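Local coordinates for protein glucose-6-phosphate dehydrogenase (Trypanosoma cruzi, PDB 5AQ1) that catalyses the NADP-dependent oxidation of glucose 6-phosphate to 6-phosphogluconolactone, the first step of the pentose phosphate pathway, at residues E180-Q192 and L463-H475. Residues are numbered along the deposited sequence; the frame is centred on the assembly and turned at random.
With NDP (NADPH dihydro-nicotinamide-adenine-dinucleotide phosphate), chain G; BG6 (6-O-phosphono-beta-D-glucopyranose), chain F.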
loop_
_atom_site.group_PDB
_atom_site.type_symbol
_atom_site.label_atom_id
_atom_site.label_comp_id
_atom_site.label_asym_id
_atom_site.label_seq_id
_atom_site.Cartn_x
_atom_site.Cartn_y
_atom_site.Cartn_z
ATOM N N GLU B 180 18.146 -32.383 -21.848
ATOM C CA GLU B 180 18.034 -31.139 -22.609
ATOM C C GLU B 180 16.722 -31.054 -23.386
ATOM O O GLU B 180 16.095 -32.070 -23.686
ATOM C CB GLU B 180 19.206 -31.023 -23.585
ATOM C CG GLU B 180 20.556 -30.750 -22.932
ATOM C CD GLU B 180 20.800 -29.278 -22.616
ATOM O OE1 GLU B 180 20.138 -28.396 -23.212
ATOM O OE2 GLU B 180 21.687 -29.008 -21.776
ATOM N N LYS B 181 16.325 -29.826 -23.718
ATOM C CA LYS B 181 15.133 -29.578 -24.535
ATOM C C LYS B 181 15.453 -29.952 -25.989
ATOM O O LYS B 181 16.622 -30.071 -26.333
ATOM C CB LYS B 181 14.693 -28.111 -24.400
ATOM C CG LYS B 181 15.525 -27.093 -25.166
ATOM C CD LYS B 181 15.047 -25.681 -24.854
ATOM C CE LYS B 181 15.861 -24.622 -25.584
ATOM N NZ LYS B 181 15.445 -24.433 -27.001
ATOM N N PRO B 182 14.453 -30.143 -26.851
ATOM C CA PRO B 182 13.028 -29.958 -26.562
ATOM C C PRO B 182 12.418 -31.049 -25.691
ATOM O O PRO B 182 12.835 -32.209 -25.772
ATOM C CB PRO B 182 12.394 -30.009 -27.953
ATOM C CG PRO B 182 13.290 -30.912 -28.731
ATOM C CD PRO B 182 14.679 -30.637 -28.220
ATOM N N PHE B 183 11.443 -30.668 -24.866
ATOM C CA PHE B 183 10.648 -31.623 -24.094
ATOM C C PHE B 183 9.251 -31.685 -24.710
ATOM O O PHE B 183 8.307 -31.064 -24.217
ATOM C CB PHE B 183 10.567 -31.202 -22.627
ATOM C CG PHE B 183 11.904 -30.985 -21.983
ATOM C CD1 PHE B 183 12.692 -32.064 -21.616
ATOM C CD2 PHE B 183 12.374 -29.702 -21.739
ATOM C CE1 PHE B 183 13.926 -31.869 -21.018
ATOM C CE2 PHE B 183 13.609 -29.500 -21.143
ATOM C CZ PHE B 183 14.387 -30.584 -20.784
ATOM N N GLY B 184 9.135 -32.426 -25.806
ATOM C CA GLY B 184 7.920 -32.418 -26.619
ATOM C C GLY B 184 7.792 -31.137 -27.429
ATOM O O GLY B 184 8.716 -30.313 -27.470
ATOM N N ARG B 185 6.645 -30.987 -28.089
ATOM C CA ARG B 185 6.330 -29.789 -28.883
ATOM C C ARG B 185 4.970 -29.161 -28.530
ATOM O O ARG B 185 4.584 -28.154 -29.117
ATOM C CB ARG B 185 6.426 -30.097 -30.392
ATOM C CG ARG B 185 5.892 -31.462 -30.805
ATOM C CD ARG B 185 6.043 -31.716 -32.296
ATOM N NE ARG B 185 5.145 -30.869 -33.080
ATOM C CZ ARG B 185 5.505 -29.787 -33.771
ATOM N NH1 ARG B 185 6.772 -29.389 -33.813
ATOM N NH2 ARG B 185 4.580 -29.096 -34.433
ATOM N N ASP B 186 4.256 -29.755 -27.575
ATOM C CA ASP B 186 3.015 -29.187 -27.039
ATOM C C ASP B 186 2.671 -29.891 -25.720
ATOM O O ASP B 186 3.452 -30.719 -25.241
ATOM C CB ASP B 186 1.864 -29.284 -28.058
ATOM C CG ASP B 186 1.625 -30.700 -28.561
ATOM O OD1 ASP B 186 1.937 -31.676 -27.843
ATOM O OD2 ASP B 186 1.108 -30.831 -29.688
ATOM N N THR B 187 1.518 -29.572 -25.137
ATOM C CA THR B 187 1.106 -30.176 -23.866
ATOM C C THR B 187 1.040 -31.705 -23.937
ATOM O O THR B 187 1.553 -32.390 -23.052
ATOM C CB THR B 187 -0.268 -29.644 -23.401
ATOM O OG1 THR B 187 -0.315 -28.221 -23.560
ATOM C CG2 THR B 187 -0.518 -30.002 -21.935
ATOM N N GLU B 188 0.412 -32.224 -24.991
ATOM C CA GLU B 188 0.204 -33.671 -25.140
ATOM C C GLU B 188 1.491 -34.458 -25.333
ATOM O O GLU B 188 1.739 -35.436 -24.628
ATOM C CB GLU B 188 -0.758 -33.984 -26.302
ATOM C CG GLU B 188 -2.178 -33.565 -26.017
ATOM C CD GLU B 188 -2.793 -34.308 -24.837
ATOM O OE1 GLU B 188 -2.244 -35.353 -24.394
ATOM O OE2 GLU B 188 -3.841 -33.837 -24.344
ATOM N N THR B 189 2.300 -34.034 -26.297
ATOM C CA THR B 189 3.548 -34.728 -26.595
ATOM C C THR B 189 4.510 -34.709 -25.409
ATOM O O THR B 189 5.208 -35.693 -25.155
ATOM C CB THR B 189 4.253 -34.113 -27.810
ATOM O OG1 THR B 189 4.342 -32.694 -27.644
ATOM C CG2 THR B 189 3.492 -34.437 -29.084
ATOM N N SER B 190 4.535 -33.593 -24.684
ATOM C CA SER B 190 5.392 -33.444 -23.512
ATOM C C SER B 190 4.922 -34.325 -22.354
ATOM O O SER B 190 5.742 -34.869 -21.614
ATOM C CB SER B 190 5.440 -31.977 -23.074
ATOM O OG SER B 190 6.475 -31.751 -22.131
ATOM N N GLU B 191 3.607 -34.465 -22.203
ATOM C CA GLU B 191 3.034 -35.310 -21.155
ATOM C C GLU B 191 3.328 -36.793 -21.387
ATOM O O GLU B 191 3.651 -37.514 -20.445
ATOM C CB GLU B 191 1.524 -35.094 -21.057
ATOM C CG GLU B 191 0.876 -35.764 -19.853
ATOM C CD GLU B 191 -0.624 -35.564 -19.817
ATOM O OE1 GLU B 191 -1.296 -35.896 -20.815
ATOM O OE2 GLU B 191 -1.133 -35.079 -18.788
ATOM N N GLN B 192 3.200 -37.243 -22.633
ATOM C CA GLN B 192 3.573 -38.614 -23.001
ATOM C C GLN B 192 5.025 -38.902 -22.631
ATOM O O GLN B 192 5.325 -39.922 -22.013
ATOM C CB GLN B 192 3.375 -38.850 -24.500
ATOM C CG GLN B 192 1.931 -39.117 -24.897
ATOM C CD GLN B 192 1.634 -38.761 -26.346
ATOM O OE1 GLN B 192 2.545 -38.518 -27.146
ATOM N NE2 GLN B 192 0.347 -38.726 -26.692
ATOM N N LEU B 463 6.955 -27.823 -16.177
ATOM C CA LEU B 463 6.999 -27.978 -17.628
ATOM C C LEU B 463 5.595 -28.016 -18.245
ATOM O O LEU B 463 5.333 -27.341 -19.241
ATOM C CB LEU B 463 7.751 -29.261 -17.977
ATOM C CG LEU B 463 8.129 -29.506 -19.437
ATOM C CD1 LEU B 463 9.205 -28.550 -19.941
ATOM C CD2 LEU B 463 8.584 -30.948 -19.546
ATOM N N ASP B 464 4.714 -28.817 -17.646
ATOM C CA ASP B 464 3.310 -28.929 -18.065
ATOM C C ASP B 464 2.580 -27.580 -18.042
ATOM O O ASP B 464 1.825 -27.267 -18.959
ATOM C CB ASP B 464 2.566 -29.926 -17.162
ATOM C CG ASP B 464 1.086 -30.055 -17.518
ATOM O OD1 ASP B 464 0.770 -30.672 -18.552
ATOM O OD2 ASP B 464 0.235 -29.546 -16.761
ATOM N N ALA B 465 2.798 -26.801 -16.986
ATOM C CA ALA B 465 2.171 -25.487 -16.851
ATOM C C ALA B 465 2.592 -24.545 -17.978
ATOM O O ALA B 465 1.775 -23.772 -18.488
ATOM C CB ALA B 465 2.507 -24.879 -15.500
ATOM N N ALA B 466 3.861 -24.627 -18.375
ATOM C CA ALA B 466 4.383 -23.797 -19.458
ATOM C C ALA B 466 3.754 -24.157 -20.804
ATOM O O ALA B 466 3.361 -23.268 -21.556
ATOM C CB ALA B 466 5.896 -23.908 -19.534
ATOM N N TRP B 467 3.641 -25.452 -21.103
ATOM C CA TRP B 467 3.050 -25.886 -22.372
ATOM C C TRP B 467 1.582 -25.485 -22.511
ATOM O O TRP B 467 1.120 -25.188 -23.612
ATOM C CB TRP B 467 3.192 -27.399 -22.565
ATOM C CG TRP B 467 4.534 -27.805 -23.096
ATOM C CD1 TRP B 467 5.435 -28.637 -22.500
ATOM C CD2 TRP B 467 5.129 -27.387 -24.330
ATOM N NE1 TRP B 467 6.552 -28.766 -23.285
ATOM C CE2 TRP B 467 6.391 -28.009 -24.415
ATOM C CE3 TRP B 467 4.719 -26.544 -25.370
ATOM C CZ2 TRP B 467 7.248 -27.819 -25.499
ATOM C CZ3 TRP B 467 5.568 -26.356 -26.446
ATOM C CH2 TRP B 467 6.821 -26.992 -26.503
ATOM N N ARG B 468 0.857 -25.475 -21.399
ATOM C CA ARG B 468 -0.559 -25.119 -21.416
ATOM C C ARG B 468 -0.787 -23.652 -21.783
ATOM O O ARG B 468 -1.824 -23.300 -22.342
ATOM C CB ARG B 468 -1.214 -25.460 -20.075
ATOM C CG ARG B 468 -1.467 -26.951 -19.926
ATOM C CD ARG B 468 -1.892 -27.343 -18.522
ATOM N NE ARG B 468 -1.982 -28.798 -18.407
ATOM C CZ ARG B 468 -3.079 -29.518 -18.633
ATOM N NH1 ARG B 468 -4.233 -28.943 -18.961
ATOM N NH2 ARG B 468 -3.019 -30.838 -18.509
ATOM N N ILE B 469 0.194 -22.806 -21.486
ATOM C CA ILE B 469 0.113 -21.394 -21.828
ATOM C C ILE B 469 0.101 -21.176 -23.342
ATOM O O ILE B 469 -0.668 -20.345 -23.844
ATOM C CB ILE B 469 1.272 -20.601 -21.183
ATOM C CG1 ILE B 469 1.089 -20.571 -19.661
ATOM C CG2 ILE B 469 1.340 -19.181 -21.734
ATOM C CD1 ILE B 469 2.329 -20.174 -18.887
ATOM N N TYR B 470 0.937 -21.929 -24.061
ATOM C CA TYR B 470 1.199 -21.657 -25.478
ATOM C C TYR B 470 0.604 -22.659 -26.465
ATOM O O TYR B 470 0.519 -22.357 -27.655
ATOM C CB TYR B 470 2.708 -21.551 -25.719
ATOM C CG TYR B 470 3.378 -20.565 -24.801
ATOM C CD1 TYR B 470 3.288 -19.201 -25.030
ATOM C CD2 TYR B 470 4.089 -20.997 -23.693
ATOM C CE1 TYR B 470 3.894 -18.289 -24.177
ATOM C CE2 TYR B 470 4.695 -20.098 -22.833
ATOM C CZ TYR B 470 4.595 -18.744 -23.078
ATOM O OH TYR B 470 5.189 -17.839 -22.229
ATOM N N THR B 471 0.183 -23.829 -25.989
ATOM C CA THR B 471 -0.264 -24.901 -26.885
ATOM C C THR B 471 -1.447 -24.508 -27.778
ATOM O O THR B 471 -1.391 -24.739 -28.983
ATOM C CB THR B 471 -0.558 -26.209 -26.118
ATOM O OG1 THR B 471 0.677 -26.769 -25.657
ATOM C CG2 THR B 471 -1.259 -27.235 -27.006
ATOM N N PRO B 472 -2.519 -23.922 -27.200
ATOM C CA PRO B 472 -3.624 -23.457 -28.051
ATOM C C PRO B 472 -3.176 -22.539 -29.189
ATOM O O PRO B 472 -3.646 -22.695 -30.318
ATOM C CB PRO B 472 -4.527 -22.698 -27.075
ATOM C CG PRO B 472 -4.284 -23.349 -25.764
ATOM C CD PRO B 472 -2.851 -23.811 -25.767
ATOM N N LEU B 473 -2.271 -21.606 -28.893
ATOM C CA LEU B 473 -1.716 -20.713 -29.913
ATOM C C LEU B 473 -0.905 -21.481 -30.951
ATOM O O LEU B 473 -1.079 -21.281 -32.154
ATOM C CB LEU B 473 -0.843 -19.626 -29.280
ATOM C CG LEU B 473 -0.063 -18.710 -30.238
ATOM C CD1 LEU B 473 -0.979 -18.053 -31.262
ATOM C CD2 LEU B 473 0.698 -17.651 -29.457
ATOM N N LEU B 474 -0.031 -22.363 -30.477
ATOM C CA LEU B 474 0.830 -23.146 -31.359
ATOM C C LEU B 474 0.023 -23.980 -32.348
ATOM O O LEU B 474 0.346 -24.012 -33.535
ATOM C CB LEU B 474 1.758 -24.053 -30.544
ATOM C CG LEU B 474 2.849 -23.324 -29.753
ATOM C CD1 LEU B 474 3.478 -24.252 -28.727
ATOM C CD2 LEU B 474 3.914 -22.741 -30.672
ATOM N N HIS B 475 -1.021 -24.649 -31.864
ATOM C CA HIS B 475 -1.873 -25.458 -32.736
ATOM C C HIS B 475 -2.594 -24.599 -33.776
ATOM O O HIS B 475 -2.735 -25.008 -34.930
ATOM C CB HIS B 475 -2.880 -26.289 -31.931
ATOM C CG HIS B 475 -2.269 -27.450 -31.209
ATOM N ND1 HIS B 475 -2.974 -28.220 -30.310
ATOM C CD2 HIS B 475 -1.016 -27.966 -31.242
ATOM C CE1 HIS B 475 -2.186 -29.164 -29.827
ATOM N NE2 HIS B 475 -0.992 -29.032 -30.376
HETATM P PA NDP G . 23.801 -32.967 -32.302
HETATM O O1A NDP G . 22.943 -32.916 -33.545
HETATM O O2A NDP G . 25.190 -32.354 -32.324
HETATM O O5B NDP G . 23.868 -34.505 -31.846
HETATM C C5B NDP G . 24.601 -34.867 -30.680
HETATM C C4B NDP G . 25.280 -36.216 -30.873
HETATM O O4B NDP G . 24.269 -37.228 -30.873
HETATM C C3B NDP G . 26.053 -36.363 -32.182
HETATM O O3B NDP G . 27.451 -36.088 -32.049
HETATM C C2B NDP G . 25.824 -37.807 -32.564
HETATM O O2B NDP G . 26.858 -38.618 -32.015
HETATM C C1B NDP G . 24.500 -38.176 -31.918
HETATM N N9A NDP G . 23.417 -38.160 -32.937
HETATM C C8A NDP G . 23.121 -37.165 -33.804
HETATM N N7A NDP G . 22.070 -37.508 -34.592
HETATM C C5A NDP G . 21.683 -38.744 -34.228
HETATM C C6A NDP G . 20.639 -39.705 -34.644
HETATM N N6A NDP G . 19.778 -39.389 -35.640
HETATM N N1A NDP G . 20.576 -40.899 -33.997
HETATM C C2A NDP G . 21.428 -41.225 -33.003
HETATM N N3A NDP G . 22.400 -40.393 -32.579
HETATM C C4A NDP G . 22.574 -39.169 -33.139
HETATM O O3 NDP G . 22.965 -32.378 -31.055
HETATM P PN NDP G . 23.440 -31.095 -30.201
HETATM O O1N NDP G . 24.755 -31.370 -29.514
HETATM O O2N NDP G . 23.297 -29.870 -31.077
HETATM O O5D NDP G . 22.299 -31.042 -29.069
HETATM C C5D NDP G . 22.166 -32.065 -28.083
HETATM C C4D NDP G . 20.885 -31.835 -27.289
HETATM O O4D NDP G . 20.935 -30.561 -26.636
HETATM C C3D NDP G . 19.667 -31.815 -28.195
HETATM O O3D NDP G . 18.574 -32.495 -27.569
HETATM C C2D NDP G . 19.351 -30.344 -28.376
HETATM O O2D NDP G . 17.956 -30.123 -28.637
HETATM C C1D NDP G . 19.846 -29.734 -27.065
HETATM N N1N NDP G . 20.225 -28.321 -27.230
HETATM C C2N NDP G . 21.412 -27.989 -27.763
HETATM C C3N NDP G . 21.791 -26.661 -27.938
HETATM C C7N NDP G . 23.128 -26.317 -28.532
HETATM O O7N NDP G . 23.705 -25.319 -28.128
HETATM N N7N NDP G . 23.664 -27.083 -29.485
HETATM C C4N NDP G . 20.872 -25.536 -27.528
HETATM C C5N NDP G . 19.619 -26.030 -26.968
HETATM C C6N NDP G . 19.351 -27.387 -26.840
HETATM P P2B NDP G . 27.249 -40.066 -32.601
HETATM O O1X NDP G . 26.768 -40.085 -34.031
HETATM O O2X NDP G . 28.754 -40.053 -32.461
HETATM O O3X NDP G . 26.528 -41.049 -31.705
HETATM C C1 BG6 F . 18.896 -22.168 -27.270
HETATM C C2 BG6 F . 17.948 -22.024 -28.459
HETATM O O1 BG6 F . 18.239 -22.839 -26.188
HETATM O O5 BG6 F . 19.317 -20.873 -26.830
HETATM C C3 BG6 F . 18.642 -21.251 -29.570
HETATM O O2 BG6 F . 17.540 -23.311 -28.932
HETATM C C4 BG6 F . 19.093 -19.909 -29.017
HETATM O O3 BG6 F . 17.775 -21.049 -30.691
HETATM C C5 BG6 F . 20.023 -20.135 -27.833
HETATM O O4 BG6 F . 19.747 -19.166 -30.046
HETATM C C6 BG6 F . 20.528 -18.812 -27.263
HETATM O O6 BG6 F . 21.240 -19.029 -26.044
HETATM P P BG6 F . 22.159 -17.860 -25.430
HETATM O O1P BG6 F . 21.237 -16.669 -25.309
HETATM O O2P BG6 F . 22.605 -18.392 -24.097
HETATM O O3P BG6 F . 23.261 -17.706 -26.451
HETATM O O HOH W 1 2.253 -31.348 -20.676
#
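An interdomain contact joins the capped start of helix 187-197, in the coenzyme domain, to helix 460-479 of the C-terminal domain; the axes of the short helical segments run nearly antiparallel and approach to 9.4 Å. Trp467 is central to it: one face of its indole lies under the backbone of Arg185 and Asp186, with Asp186 CA 3.6 Å from CE3. At the other end of the ring system, NE1 makes a weak, bent hydrogen bond to Phe183 O (3.0 Å), an oxygen that also accepts from Ser190 OG, above its carbonyl plane. Leu463 CD2 packs against Phe183 CB (3.7 Å), the side chains crossing at about a right angle. Thr187 is a knob in the hole formed by Asp464, Trp467, Arg468 and Thr471, its CG2 over one face of the Arg468 guanidinium. With OG1 anti to the carbonyl carbon (chi1 -70°), Thr471 donates to Trp467 O one turn back and accepts from Thr187 N (3.0 Å); OG1 of Thr187 and OG1 of Thr471 lie 2.7 Å apart. Asp186, the N-cap, divides its carboxylate: OD1 takes Thr189 N (2.8 Å) and the Thr189 hydroxyl, while OD2 receives His475 NE2 at 2.8 Å, almost straight at 172° and in the imidazole plane, the ring standing nearly perpendicular to the carboxylate. A water bridges Thr187 O and Asp464 OD1. From Phe183 the backbone leads back through cis-Pro182 to Lys181, whose NZ binds glucose 6-phosphate O2 and whose carbonyl accepts from O2D of the nicotinamide ribose. The histidine and the helix start both probably stabilise a negative Asp186, so one buried carboxylate caps its own helix and ties it to the other domain.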